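Local coordinates for sialidase B (Streptococcus pneumoniae serotype 4, PDB 4XJW), which hydrolyses terminal sialic acid linkages in oligosaccharides, glycoproteins and glycolipids, and is an intramolecular trans-sialidase, at residues S222-Y227 with I237-S242; F256-N261 with A285-S290; V307-I312 with F413-T418; Y420-T425 with E434-L439. The protein carries 1 engineered substitution. All coordinates share one frame; numbering follows the deposited sequence.

Contact 1. Residues S222-Y227 with I237-S242. With DMS (dimethyl sulfoxide), chain C.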
loop_
_atom_site.group_PDB
_atom_site.type_symbol
_atom_site.label_atom_id
_atom_site.label_comp_id
_atom_site.label_asym_id
_atom_site.label_seq_id
_atom_site.Cartn_x
_atom_site.Cartn_y
_atom_site.Cartn_z
ATOM N N SER A 222 0.374 9.541 5.298
ATOM C CA SER A 222 0.027 8.423 6.181
ATOM C C SER A 222 -0.144 7.136 5.386
ATOM O O SER A 222 -0.244 7.165 4.151
ATOM C CB SER A 222 -1.209 8.710 7.042
ATOM O OG SER A 222 -2.379 8.876 6.269
ATOM N N ILE A 223 -0.148 6.012 6.098
ATOM C CA ILE A 223 -0.125 4.697 5.465
ATOM C C ILE A 223 -0.585 3.644 6.455
ATOM O O ILE A 223 -0.480 3.837 7.670
ATOM C CB ILE A 223 1.311 4.373 4.954
ATOM C CG1 ILE A 223 1.311 3.210 3.963
ATOM C CG2 ILE A 223 2.242 3.985 6.087
ATOM C CD1 ILE A 223 1.657 3.605 2.598
ATOM N N ASP A 224 -1.131 2.550 5.931
ATOM C CA ASP A 224 -1.307 1.321 6.703
ATOM C C ASP A 224 0.034 0.600 6.742
ATOM O O ASP A 224 0.565 0.237 5.692
ATOM C CB ASP A 224 -2.275 0.368 5.993
ATOM C CG ASP A 224 -3.747 0.712 6.177
ATOM O OD1 ASP A 224 -4.133 1.875 6.405
ATOM O OD2 ASP A 224 -4.546 -0.241 6.035
ATOM N N ALA A 225 0.577 0.413 7.942
ATOM C CA ALA A 225 1.741 -0.420 8.166
ATOM C C ALA A 225 1.148 -1.808 8.442
ATOM O O ALA A 225 0.576 -2.038 9.508
ATOM C CB ALA A 225 2.535 0.090 9.365
ATOM N N ARG A 226 1.248 -2.707 7.468
ATOM C CA ARG A 226 0.550 -3.984 7.555
ATOM C C ARG A 226 1.527 -5.105 7.893
ATOM O O ARG A 226 2.508 -5.344 7.171
ATOM C CB ARG A 226 -0.222 -4.257 6.260
ATOM C CG ARG A 226 -1.295 -3.205 5.949
ATOM C CD ARG A 226 -2.415 -3.774 5.092
ATOM N NE ARG A 226 -3.496 -2.806 4.926
ATOM C CZ ARG A 226 -4.586 -3.024 4.202
ATOM N NH1 ARG A 226 -4.738 -4.183 3.567
ATOM N NH2 ARG A 226 -5.518 -2.086 4.119
ATOM N N TYR A 227 1.263 -5.788 9.005
ATOM C CA TYR A 227 2.233 -6.746 9.531
ATOM C C TYR A 227 2.026 -8.173 9.032
ATOM O O TYR A 227 3.008 -8.873 8.784
ATOM C CB TYR A 227 2.278 -6.688 11.069
ATOM C CG TYR A 227 2.758 -5.351 11.565
ATOM C CD1 TYR A 227 1.877 -4.272 11.669
ATOM C CD2 TYR A 227 4.099 -5.150 11.890
ATOM C CE1 TYR A 227 2.319 -3.026 12.093
ATOM C CE2 TYR A 227 4.555 -3.895 12.318
ATOM C CZ TYR A 227 3.652 -2.849 12.418
ATOM O OH TYR A 227 4.071 -1.606 12.839
ATOM N N ILE A 237 -2.466 -4.267 11.900
ATOM C CA ILE A 237 -2.132 -3.106 11.089
ATOM C C ILE A 237 -2.098 -1.879 11.987
ATOM O O ILE A 237 -2.980 -1.717 12.832
ATOM C CB ILE A 237 -3.193 -2.863 9.990
ATOM C CG1 ILE A 237 -3.402 -4.113 9.134
ATOM C CG2 ILE A 237 -2.815 -1.631 9.151
ATOM C CD1 ILE A 237 -4.652 -4.049 8.247
ATOM N N ASN A 238 -1.075 -1.033 11.812
ATOM C CA ASN A 238 -0.990 0.263 12.490
ATOM C C ASN A 238 -1.056 1.369 11.436
ATOM O O ASN A 238 -0.814 1.110 10.267
ATOM C CB ASN A 238 0.345 0.391 13.248
ATOM C CG ASN A 238 0.436 -0.501 14.487
ATOM O OD1 ASN A 238 -0.559 -0.795 15.141
ATOM N ND2 ASN A 238 1.659 -0.910 14.825
ATOM N N ILE A 239 -1.348 2.602 11.848
ATOM C CA ILE A 239 -1.243 3.754 10.942
ATOM C C ILE A 239 0.070 4.474 11.209
ATOM O O ILE A 239 0.350 4.857 12.344
ATOM C CB ILE A 239 -2.405 4.745 11.127
ATOM C CG1 ILE A 239 -3.768 4.045 11.008
ATOM C CG2 ILE A 239 -2.286 5.883 10.118
ATOM C CD1 ILE A 239 -3.975 3.268 9.697
ATOM N N ALA A 240 0.883 4.643 10.166
ATOM C CA ALA A 240 2.183 5.306 10.299
ATOM C C ALA A 240 2.190 6.587 9.479
ATOM O O ALA A 240 1.415 6.732 8.527
ATOM C CB ALA A 240 3.322 4.376 9.858
ATOM N N THR A 241 3.066 7.515 9.856
ATOM C CA THR A 241 3.195 8.790 9.142
ATOM C C THR A 241 4.653 9.174 8.936
ATOM O O THR A 241 5.529 8.758 9.699
ATOM C CB THR A 241 2.457 9.973 9.846
ATOM O OG1 THR A 241 3.003 10.191 11.147
ATOM C CG2 THR A 241 0.976 9.701 10.029
ATOM N N SER A 242 4.875 9.979 7.899
ATOM C CA SER A 242 6.177 10.572 7.589
ATOM C C SER A 242 5.939 11.920 6.903
ATOM O O SER A 242 4.912 12.117 6.267
ATOM C CB SER A 242 6.967 9.622 6.678
ATOM O OG SER A 242 8.180 10.215 6.215
HETATM S S DMS C . -8.936 -0.936 1.616
HETATM O O DMS C . -8.152 -1.075 2.891
HETATM C C1 DMS C . -8.221 -2.075 0.398
HETATM C C2 DMS C . -10.515 -1.790 1.878
#

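Contact 2. Residues F256-N261 with A285-S290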
loop_
_atom_site.group_PDB
_atom_site.type_symbol
_atom_site.label_atom_id
_atom_site.label_comp_id
_atom_site.label_asym_id
_atom_site.label_seq_id
_atom_site.Cartn_x
_atom_site.Cartn_y
_atom_site.Cartn_z
ATOM N N PHE A 256 4.291 6.317 14.529
ATOM C CA PHE A 256 2.902 5.857 14.516
ATOM C C PHE A 256 1.942 6.966 14.898
ATOM O O PHE A 256 2.186 7.711 15.850
ATOM C CB PHE A 256 2.667 4.661 15.457
ATOM C CG PHE A 256 3.434 3.431 15.089
ATOM C CD1 PHE A 256 3.180 2.767 13.893
ATOM C CD2 PHE A 256 4.394 2.914 15.946
ATOM C CE1 PHE A 256 3.898 1.624 13.557
ATOM C CE2 PHE A 256 5.107 1.778 15.622
ATOM C CZ PHE A 256 4.861 1.127 14.426
ATOM N N ALA A 257 0.843 7.051 14.152
ATOM C CA ALA A 257 -0.289 7.903 14.493
ATOM C C ALA A 257 -1.323 7.145 15.319
ATOM O O ALA A 257 -1.941 7.715 16.228
ATOM C CB ALA A 257 -0.931 8.485 13.241
ATOM N N MET A 258 -1.535 5.873 14.983
ATOM C CA MET A 258 -2.420 4.992 15.749
ATOM C C MET A 258 -1.792 3.615 15.799
ATOM O O MET A 258 -1.365 3.080 14.769
ATOM C CB MET A 258 -3.813 4.885 15.104
ATOM C CG MET A 258 -4.593 6.191 15.060
ATOM S SD MET A 258 -6.265 5.940 14.438
ATOM C CE MET A 258 -6.826 7.641 14.358
ATOM N N LYS A 259 -1.736 3.035 16.993
ATOM C CA LYS A 259 -1.133 1.723 17.151
ATOM C C LYS A 259 -1.783 0.963 18.291
ATOM O O LYS A 259 -2.336 1.559 19.228
ATOM C CB LYS A 259 0.358 1.855 17.425
ATOM C CG LYS A 259 0.644 2.380 18.817
ATOM C CD LYS A 259 2.126 2.369 19.122
ATOM C CE LYS A 259 2.691 1.011 18.800
ATOM N NZ LYS A 259 4.137 0.881 19.127
ATOM N N PHE A 260 -1.724 -0.362 18.186
ATOM C CA PHE A 260 -2.122 -1.269 19.249
ATOM C C PHE A 260 -0.936 -2.151 19.586
ATOM O O PHE A 260 -0.061 -2.378 18.744
ATOM C CB PHE A 260 -3.261 -2.178 18.790
ATOM C CG PHE A 260 -4.611 -1.533 18.807
ATOM C CD1 PHE A 260 -5.077 -0.882 19.941
ATOM C CD2 PHE A 260 -5.432 -1.595 17.687
ATOM C CE1 PHE A 260 -6.352 -0.316 19.963
ATOM C CE2 PHE A 260 -6.700 -1.021 17.703
ATOM C CZ PHE A 260 -7.153 -0.382 18.838
ATOM N N ASN A 261 -0.914 -2.663 20.814
ATOM C CA ASN A 261 0.236 -3.427 21.285
ATOM C C ASN A 261 -0.105 -4.828 21.759
ATOM O O ASN A 261 0.726 -5.500 22.393
ATOM C CB ASN A 261 0.979 -2.651 22.370
ATOM C CG ASN A 261 1.710 -1.444 21.809
ATOM O OD1 ASN A 261 2.377 -1.537 20.775
ATOM N ND2 ASN A 261 1.566 -0.309 22.466
ATOM N N ALA A 285 -6.111 -6.695 17.212
ATOM C CA ALA A 285 -6.812 -5.453 16.880
ATOM C C ALA A 285 -6.033 -4.758 15.758
ATOM O O ALA A 285 -4.849 -5.039 15.538
ATOM C CB ALA A 285 -6.924 -4.568 18.112
ATOM N N SER A 286 -6.692 -3.864 15.030
ATOM C CA SER A 286 -6.016 -3.168 13.946
ATOM C C SER A 286 -6.663 -1.826 13.634
ATOM O O SER A 286 -7.796 -1.552 14.036
ATOM C CB SER A 286 -5.964 -4.033 12.684
ATOM O OG SER A 286 -7.281 -4.333 12.214
ATOM N N PHE A 287 -5.915 -0.992 12.919
ATOM C CA PHE A 287 -6.469 0.208 12.298
ATOM C C PHE A 287 -6.370 0.011 10.802
ATOM O O PHE A 287 -5.514 -0.727 10.332
ATOM C CB PHE A 287 -5.691 1.461 12.695
ATOM C CG PHE A 287 -5.639 1.700 14.181
ATOM C CD1 PHE A 287 -4.608 1.158 14.947
ATOM C CD2 PHE A 287 -6.605 2.481 14.807
ATOM C CE1 PHE A 287 -4.550 1.390 16.320
ATOM C CE2 PHE A 287 -6.564 2.708 16.181
ATOM C CZ PHE A 287 -5.532 2.152 16.936
ATOM N N ILE A 288 -7.242 0.653 10.039
ATOM C CA ILE A 288 -7.186 0.467 8.594
ATOM C C ILE A 288 -7.822 1.660 7.894
ATOM O O ILE A 288 -8.819 2.179 8.376
ATOM C CB ILE A 288 -7.833 -0.888 8.195
ATOM C CG1 ILE A 288 -7.862 -1.067 6.668
ATOM C CG2 ILE A 288 -9.237 -1.024 8.821
ATOM C CD1 ILE A 288 -8.156 -2.505 6.236
ATOM N N ASP A 289 -7.209 2.110 6.791
ATOM C CA ASP A 289 -7.747 3.204 5.962
ATOM C C ASP A 289 -7.729 4.559 6.657
ATOM O O ASP A 289 -8.664 4.919 7.371
ATOM C CB ASP A 289 -9.163 2.888 5.436
ATOM C CG ASP A 289 -9.180 1.722 4.470
ATOM O OD1 ASP A 289 -8.091 1.254 4.074
ATOM O OD2 ASP A 289 -10.284 1.255 4.106
ATOM N N SER A 290 -6.662 5.313 6.431
ATOM C CA SER A 290 -6.509 6.606 7.079
ATOM C C SER A 290 -6.776 7.774 6.145
ATOM O O SER A 290 -6.719 7.636 4.911
ATOM C CB SER A 290 -5.121 6.743 7.716
ATOM O OG SER A 290 -4.091 6.763 6.739
#

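Contact 3. Residues V307-I312 with F413-T418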
loop_
_atom_site.group_PDB
_atom_site.type_symbol
_atom_site.label_atom_id
_atom_site.label_comp_id
_atom_site.label_asym_id
_atom_site.label_seq_id
_atom_site.Cartn_x
_atom_site.Cartn_y
_atom_site.Cartn_z
ATOM N N VAL A 307 -11.167 1.726 13.098
ATOM C CA VAL A 307 -10.607 0.900 14.173
ATOM C C VAL A 307 -11.335 -0.425 14.218
ATOM O O VAL A 307 -12.569 -0.460 14.214
ATOM C CB VAL A 307 -10.747 1.570 15.545
ATOM C CG1 VAL A 307 -9.925 0.806 16.584
ATOM C CG2 VAL A 307 -10.294 2.998 15.464
ATOM N N MET A 308 -10.563 -1.506 14.272
ATOM C CA MET A 308 -11.091 -2.869 14.347
ATOM C C MET A 308 -10.689 -3.546 15.649
ATOM O O MET A 308 -9.503 -3.647 15.967
ATOM C CB MET A 308 -10.550 -3.694 13.187
ATOM C CG MET A 308 -10.918 -3.166 11.817
ATOM S SD MET A 308 -12.675 -3.372 11.466
ATOM C CE MET A 308 -12.779 -2.578 9.861
ATOM N N PRO A 309 -11.676 -4.028 16.414
ATOM C CA PRO A 309 -11.376 -4.844 17.590
ATOM C C PRO A 309 -10.677 -6.146 17.202
ATOM O O PRO A 309 -10.650 -6.528 16.026
ATOM C CB PRO A 309 -12.767 -5.157 18.159
ATOM C CG PRO A 309 -13.654 -4.053 17.640
ATOM C CD PRO A 309 -13.122 -3.809 16.253
ATOM N N ALA A 310 -10.114 -6.823 18.198
ATOM C CA ALA A 310 -9.391 -8.068 17.963
ATOM C C ALA A 310 -10.171 -9.042 17.084
ATOM O O ALA A 310 -11.322 -9.358 17.361
ATOM C CB ALA A 310 -9.020 -8.721 19.274
ATOM N N GLY A 311 -9.526 -9.491 16.016
ATOM C CA GLY A 311 -10.084 -10.495 15.132
ATOM C C GLY A 311 -11.197 -10.003 14.230
ATOM O O GLY A 311 -11.867 -10.808 13.592
ATOM N N ILE A 312 -11.391 -8.689 14.163
ATOM C CA ILE A 312 -12.484 -8.112 13.377
ATOM C C ILE A 312 -11.972 -7.427 12.107
ATOM O O ILE A 312 -10.893 -6.819 12.110
ATOM C CB ILE A 312 -13.327 -7.127 14.225
ATOM C CG1 ILE A 312 -13.886 -7.837 15.464
ATOM C CG2 ILE A 312 -14.449 -6.486 13.392
ATOM C CD1 ILE A 312 -14.591 -9.148 15.159
ATOM N N PHE A 413 -12.745 -6.443 29.850
ATOM C CA PHE A 413 -13.883 -5.752 29.262
ATOM C C PHE A 413 -13.634 -5.551 27.771
ATOM O O PHE A 413 -12.573 -5.063 27.381
ATOM C CB PHE A 413 -14.087 -4.393 29.937
ATOM C CG PHE A 413 -14.624 -4.486 31.328
ATOM C CD1 PHE A 413 -15.978 -4.670 31.547
ATOM C CD2 PHE A 413 -13.773 -4.375 32.418
ATOM C CE1 PHE A 413 -16.482 -4.756 32.836
ATOM C CE2 PHE A 413 -14.268 -4.453 33.712
ATOM C CZ PHE A 413 -15.624 -4.640 33.917
ATOM N N LYS A 414 -14.602 -5.934 26.945
ATOM C CA LYS A 414 -14.435 -5.893 25.492
ATOM C C LYS A 414 -15.522 -5.077 24.800
ATOM O O LYS A 414 -16.687 -5.106 25.203
ATOM C CB LYS A 414 -14.380 -7.323 24.935
ATOM C CG LYS A 414 -13.075 -8.019 25.300
ATOM C CD LYS A 414 -13.091 -9.502 24.970
ATOM C CE LYS A 414 -12.719 -9.775 23.534
ATOM N NZ LYS A 414 -12.443 -11.235 23.325
ATOM N N VAL A 415 -15.134 -4.339 23.761
ATOM C CA VAL A 415 -16.094 -3.577 22.973
ATOM C C VAL A 415 -16.845 -4.489 22.012
ATOM O O VAL A 415 -16.444 -5.629 21.765
ATOM C CB VAL A 415 -15.411 -2.445 22.179
ATOM C CG1 VAL A 415 -14.726 -1.477 23.125
ATOM C CG2 VAL A 415 -14.405 -3.009 21.195
ATOM N N THR A 416 -17.942 -3.974 21.472
ATOM C CA THR A 416 -18.709 -4.684 20.460
ATOM C C THR A 416 -17.819 -5.020 19.263
ATOM O O THR A 416 -17.048 -4.171 18.813
ATOM C CB THR A 416 -19.888 -3.808 19.990
ATOM O OG1 THR A 416 -20.738 -3.502 21.108
ATOM C CG2 THR A 416 -20.686 -4.489 18.910
ATOM N N PRO A 417 -17.882 -6.270 18.773
ATOM C CA PRO A 417 -17.072 -6.697 17.623
ATOM C C PRO A 417 -17.608 -6.108 16.333
ATOM O O PRO A 417 -18.217 -6.801 15.533
ATOM C CB PRO A 417 -17.237 -8.222 17.618
ATOM C CG PRO A 417 -18.586 -8.434 18.256
ATOM C CD PRO A 417 -18.653 -7.392 19.340
ATOM N N THR A 418 -17.377 -4.816 16.142
ATOM C CA THR A 418 -17.825 -4.136 14.936
ATOM C C THR A 418 -16.768 -3.106 14.583
ATOM O O THR A 418 -15.793 -2.967 15.313
ATOM C CB THR A 418 -19.202 -3.462 15.150
ATOM O OG1 THR A 418 -19.736 -3.023 13.892
ATOM C CG2 THR A 418 -19.093 -2.285 16.117
#

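Contact 4. Residues Y420-T425 with E434-L439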
loop_
_atom_site.group_PDB
_atom_site.type_symbol
_atom_site.label_atom_id
_atom_site.label_comp_id
_atom_site.label_asym_id
_atom_site.label_seq_id
_atom_site.Cartn_x
_atom_site.Cartn_y
_atom_site.Cartn_z
ATOM N N TYR A 420 -15.274 0.785 13.926
ATOM C CA TYR A 420 -15.432 2.140 14.444
ATOM C C TYR A 420 -14.588 3.115 13.628
ATOM O O TYR A 420 -13.749 2.694 12.833
ATOM C CB TYR A 420 -14.989 2.223 15.909
ATOM C CG TYR A 420 -15.678 1.250 16.840
ATOM C CD1 TYR A 420 -15.287 -0.087 16.901
ATOM C CD2 TYR A 420 -16.712 1.671 17.667
ATOM C CE1 TYR A 420 -15.913 -0.974 17.757
ATOM C CE2 TYR A 420 -17.344 0.791 18.523
ATOM C CZ TYR A 420 -16.943 -0.526 18.559
ATOM O OH TYR A 420 -17.577 -1.400 19.414
ATOM N N ILE A 421 -14.806 4.409 13.837
ATOM C CA ILE A 421 -13.908 5.434 13.301
ATOM C C ILE A 421 -13.293 6.169 14.474
ATOM O O ILE A 421 -13.999 6.527 15.416
ATOM C CB ILE A 421 -14.641 6.448 12.398
ATOM C CG1 ILE A 421 -15.236 5.748 11.181
ATOM C CG2 ILE A 421 -13.687 7.556 11.923
ATOM C CD1 ILE A 421 -15.988 6.685 10.228
ATOM N N ALA A 422 -11.981 6.381 14.428
ATOM C CA ALA A 422 -11.319 7.170 15.466
ATOM C C ALA A 422 -10.595 8.333 14.838
ATOM O O ALA A 422 -10.312 8.309 13.645
ATOM C CB ALA A 422 -10.358 6.329 16.251
ATOM N N MET A 423 -10.267 9.323 15.665
ATOM C CA MET A 423 -9.520 10.488 15.214
ATOM C C MET A 423 -8.341 10.733 16.143
ATOM O O MET A 423 -8.418 10.440 17.338
ATOM C CB MET A 423 -10.430 11.716 15.162
ATOM C CG MET A 423 -10.822 12.272 16.497
ATOM S SD MET A 423 -11.607 13.891 16.346
ATOM C CE MET A 423 -10.805 14.583 14.957
ATOM N N THR A 424 -7.238 11.228 15.584
ATOM C CA THR A 424 -6.145 11.732 16.388
ATOM C C THR A 424 -5.756 13.081 15.813
ATOM O O THR A 424 -6.134 13.409 14.676
ATOM C CB THR A 424 -4.931 10.764 16.429
ATOM O OG1 THR A 424 -3.913 11.333 17.267
ATOM C CG2 THR A 424 -4.353 10.518 15.032
ATOM N N THR A 425 -5.041 13.868 16.607
ATOM C CA THR A 425 -4.592 15.182 16.175
ATOM C C THR A 425 -3.110 15.333 16.445
ATOM O O THR A 425 -2.543 14.638 17.284
ATOM C CB THR A 425 -5.324 16.329 16.896
ATOM O OG1 THR A 425 -4.943 16.348 18.276
ATOM C CG2 THR A 425 -6.843 16.186 16.781
ATOM N N GLU A 434 -1.568 12.596 19.166
ATOM C CA GLU A 434 -2.308 12.378 20.402
ATOM C C GLU A 434 -2.899 10.983 20.473
ATOM O O GLU A 434 -2.967 10.265 19.464
ATOM C CB GLU A 434 -3.459 13.376 20.501
ATOM C CG GLU A 434 -3.012 14.828 20.681
ATOM C CD GLU A 434 -2.141 14.999 21.910
ATOM O OE1 GLU A 434 -2.500 14.441 22.969
ATOM O OE2 GLU A 434 -1.098 15.676 21.810
ATOM N N GLN A 435 -3.350 10.603 21.662
ATOM C CA GLN A 435 -4.113 9.365 21.798
ATOM C C GLN A 435 -5.431 9.498 21.043
ATOM O O GLN A 435 -6.104 10.532 21.120
ATOM C CB GLN A 435 -4.355 9.035 23.270
ATOM C CG GLN A 435 -3.080 8.695 24.051
ATOM C CD GLN A 435 -2.332 7.508 23.468
ATOM O OE1 GLN A 435 -2.939 6.549 22.987
ATOM N NE2 GLN A 435 -1.006 7.572 23.498
ATOM N N PHE A 436 -5.809 8.451 20.318
ATOM C CA PHE A 436 -7.015 8.515 19.500
ATOM C C PHE A 436 -8.297 8.572 20.330
ATOM O O PHE A 436 -8.338 8.100 21.467
ATOM C CB PHE A 436 -7.056 7.386 18.443
ATOM C CG PHE A 436 -7.378 6.013 18.994
ATOM C CD1 PHE A 436 -8.688 5.648 19.286
ATOM C CD2 PHE A 436 -6.368 5.078 19.183
ATOM C CE1 PHE A 436 -8.987 4.393 19.777
ATOM C CE2 PHE A 436 -6.655 3.816 19.680
ATOM C CZ PHE A 436 -7.965 3.473 19.973
ATOM N N LYS A 437 -9.320 9.210 19.766
ATOM C CA LYS A 437 -10.662 9.221 20.343
ATOM C C LYS A 437 -11.637 8.624 19.344
ATOM O O LYS A 437 -11.508 8.838 18.139
ATOM C CB LYS A 437 -11.087 10.642 20.691
ATOM C CG LYS A 437 -10.229 11.281 21.759
ATOM C CD LYS A 437 -10.695 12.688 22.076
ATOM C CE LYS A 437 -9.828 13.307 23.154
ATOM N NZ LYS A 437 -10.645 14.086 24.121
ATOM N N LEU A 438 -12.614 7.866 19.833
ATOM C CA LEU A 438 -13.647 7.344 18.943
ATOM C C LEU A 438 -14.623 8.439 18.515
ATOM O O LEU A 438 -15.016 9.274 19.321
ATOM C CB LEU A 438 -14.422 6.209 19.610
ATOM C CG LEU A 438 -13.591 4.962 19.918
ATOM C CD1 LEU A 438 -14.426 3.857 20.595
ATOM C CD2 LEU A 438 -12.898 4.426 18.674
ATOM N N LEU A 439 -15.000 8.437 17.240
ATOM C CA LEU A 439 -16.071 9.305 16.776
ATOM C C LEU A 439 -17.404 8.745 17.246
ATOM O O LEU A 439 -17.536 7.536 17.439
ATOM C CB LEU A 439 -16.061 9.441 15.247
ATOM C CG LEU A 439 -14.934 10.272 14.611
ATOM C CD1 LEU A 439 -15.421 10.984 13.362
ATOM C CD2 LEU A 439 -14.341 11.255 15.593
HETATM O O HOH W 1 -16.414 5.391 16.642
#

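Contact 1. Residues S222-Y227 with I237-S242
Arg-226 and Ile-237 pair near the turn of an antiparallel beta hairpin. Its strands, 219-226 and 237-244, are the middle two of a four-stranded blade in the sialidase beta-propeller. The backbone is the tight part. Ala-225 and Asn-238 exchange two hydrogen bonds, with Ala-225 N 2.8 Å from Asn-238 O. Ile-223 and Ala-240 form the next such pair, but the bond from Ile-223 N is weak and bent. On the face with these residues, Ile-223 CG2 rests 3.9 Å from Ala-240 CB. Just past the end of strand 219-226, Tyr-227 OH accepts from Asn-238 ND2 at 3.2 Å, with the ring and amide planes 72° apart; the hydroxyl is also hydrogen-bonded to Thr-201 O. The face of Asp-224, Arg-226 and Ile-237 is the polar side, where a dimethyl sulfoxide, probably from the crystallisation liquor, is bound. Ile-237 has CG1 beside its backbone N (chi1 -54°), which lays CD1 over one face of the Arg-226 guanidinium. Arg-226 turns the edge of that group to Asp-224. NE and NH2 both bind OD2, NE on its anti lone pair, and this side-on grip helps to hold the guanidinium in place. NH1 is bridged to Asp-232, the proton acceptor by similarity. Asp-224 OD1 takes the N-H of Asp-289. Arg-226 NH2, already 2.8 Å from Asp-224 OD2, also donates to the dimethyl sulfoxide O at 3.1 Å, at the guanidinium edge.

Contact 2. Residues F256-N261 with A285-S290
Phe-287 is held between two different kinds of partner, one on each ring face. Met-258 CB sits over the ring centre, 3.5 Å from the Phe-287 centroid and only 3° off its normal, a clear CH-pi contact. Phe-260 lies across the other face. The two rings form an offset stack with centroids 4.4 Å apart and planes at 14°. Phe-260 CD2 and CE2 do most of the touching, against Phe-287 CE1 and CZ. The layering goes one step further. Ala-285 CB covers the far face of Phe-260, 3.4 Å from Phe-260 CD2. Met-258 has CG beside its backbone N (chi1 -64°) and then runs extended across the Phe-287 side chain. This brings SD obliquely beside the ring, 3.5 Å from Phe-287 CD2, as a Met-aromatic contact. Backbone also comes close, with Lys-259 N 3.3 Å from Phe-287 CE1.

The chain turns a corner at Ala-257. Ala-257 and Met-258 both face Ile-239 there, a classic beta bulge. Asn-238 OD1 accepts from Phe-260 N, and the Phe-436 ring meets Phe-287 edge-to-face. The loop follows strand 255-256, the last of one four-stranded sheet, and packs on strand 286-294 of the next, so the contact joins two propeller blades. The segments share no hydrogen bond. Their cohesion therefore rests on dispersion between ring faces, methylene, methyl and sulfur, in a buried and almost wholly apolar core.

Contact 3. Residues V307-I312 with F413-T418
Ile-312 has CG1 beside its backbone N (chi1 -58°) and folds back at chi2 (-50°), which brings CD1 against the ring of Pro-417, 3.7 Å from Pro-417 CB. Val-415 has CG1 anti to its carbonyl carbon (chi1 -60°), which places CG2 between the backbone N and the carbonyl carbon. That methyl reaches Pro-309, with Val-415 CG2 3.8 Å from Pro-309 CG. Two proline rings thus each receive an aliphatic branch from the opposite segment. Pro-309 is the more central of the two. Its CG also lies 3.6 Å from Thr-416 O, and its CD lies 3.0 Å from Thr-418 O. The Thr-418 carbonyl is buried here and has no hydrogen-bonding partner in the model. A ring edge of carbons covers it. The Thr-418 hydroxyl is hydrogen-bonded to Asn-318 O.

Each segment braces its own bend. Pro-309 to Ile-312 is a type II beta turn, closed by a hydrogen bond from Ile-312 N to Pro-309 O at 2.9 Å. Gly-311 takes the positive phi that suits glycine. Opposite, Thr-418 N is hydrogen-bonded to Thr-416 O at 2.8 Å, and Pro-417 is the centre of an inverse gamma turn. Tyr-420 OH takes up the same Thr-416 O and its ring packs on Pro-309. The contact is plain packing of a turn against the link from strand 413-414 to strand 420-426, where turn meets turn at the end of propeller strand 301-308.

Contact 4. Residues Y420-T425 with E434-L439
Strand 420-425 runs antiparallel to segment 434-439, whose strand is 437-438, with Met-423 and Lys-437 as a hydrogen-bonded pair and Ala-422 and Leu-438 as a non-hydrogen-bonded one. Met-423 N is 2.8 Å from Lys-437 O, and the return bond is similar. Leu-439 N donates to Ile-421 O at 2.8 Å, nearly straight at 169°. A water also donates to Ile-421 O at this end.

On one face Ala-422 CB is met by two side chains. Phe-436 CD1 lies obliquely 3.5 Å from it, and Leu-438 CD2 comes beside it at 4.0 Å from the same CB. The Tyr-370 ring lies nearly parallel to that of Phe-436. On the other face Leu-439 spans two residues. Its CG touches Ile-421 CG2, while its side chain crosses that of Met-423 at about a right angle, with CD2 3.8 Å from Met-423 CG.

Near the turn the polar contacts change character. Thr-424 has OG1 anti to its backbone N (chi1 -179°), where it donates to Glu-434 O at 2.6 Å. The hydroxyl lies above the carbonyl plane, 41° out of it, and not on a lone pair. Glu-434 N donates to Thr-425 O at 2.9 Å. Glu-434 CG lies against Thr-425 OG1.

BNR repeat 2, the Asp-box motif of the sialidase propeller, lies in the turn between the outermost strand 437-438 and its neighbour 420-426. Backbone bonds run the length of this hairpin. Apolar packing joins them along it, and the Thr-424 hydroxyl bond adds to them near the turn.

Contacts 1 and 2 have centres 7 Å apart and touch directly: Ser-222 OG is 2.8 Å from Ser-290 OG. Contacts 2, 3 and 4 all reach one sheet, through strands 286-294, 301-308, 420-426 and 437-438. Strand 286-294 pairs with 301-308 through Ser-286 O and Met-308 N, and 301-308 pairs with 420-426 through Val-307 N and Tyr-420 O. Met-258 CE and Phe-287 carry contact 2 onto contact 4, about 10 Å away between centres. Contact 1 is nearest the active site: the Arg-226 side chain is about 3 Å from that of Asp-232 and about 4 Å from substrate-binding Arg-207, both roles by similarity. The bound Optactin lies about 12 Å from the Ser-222 side chain.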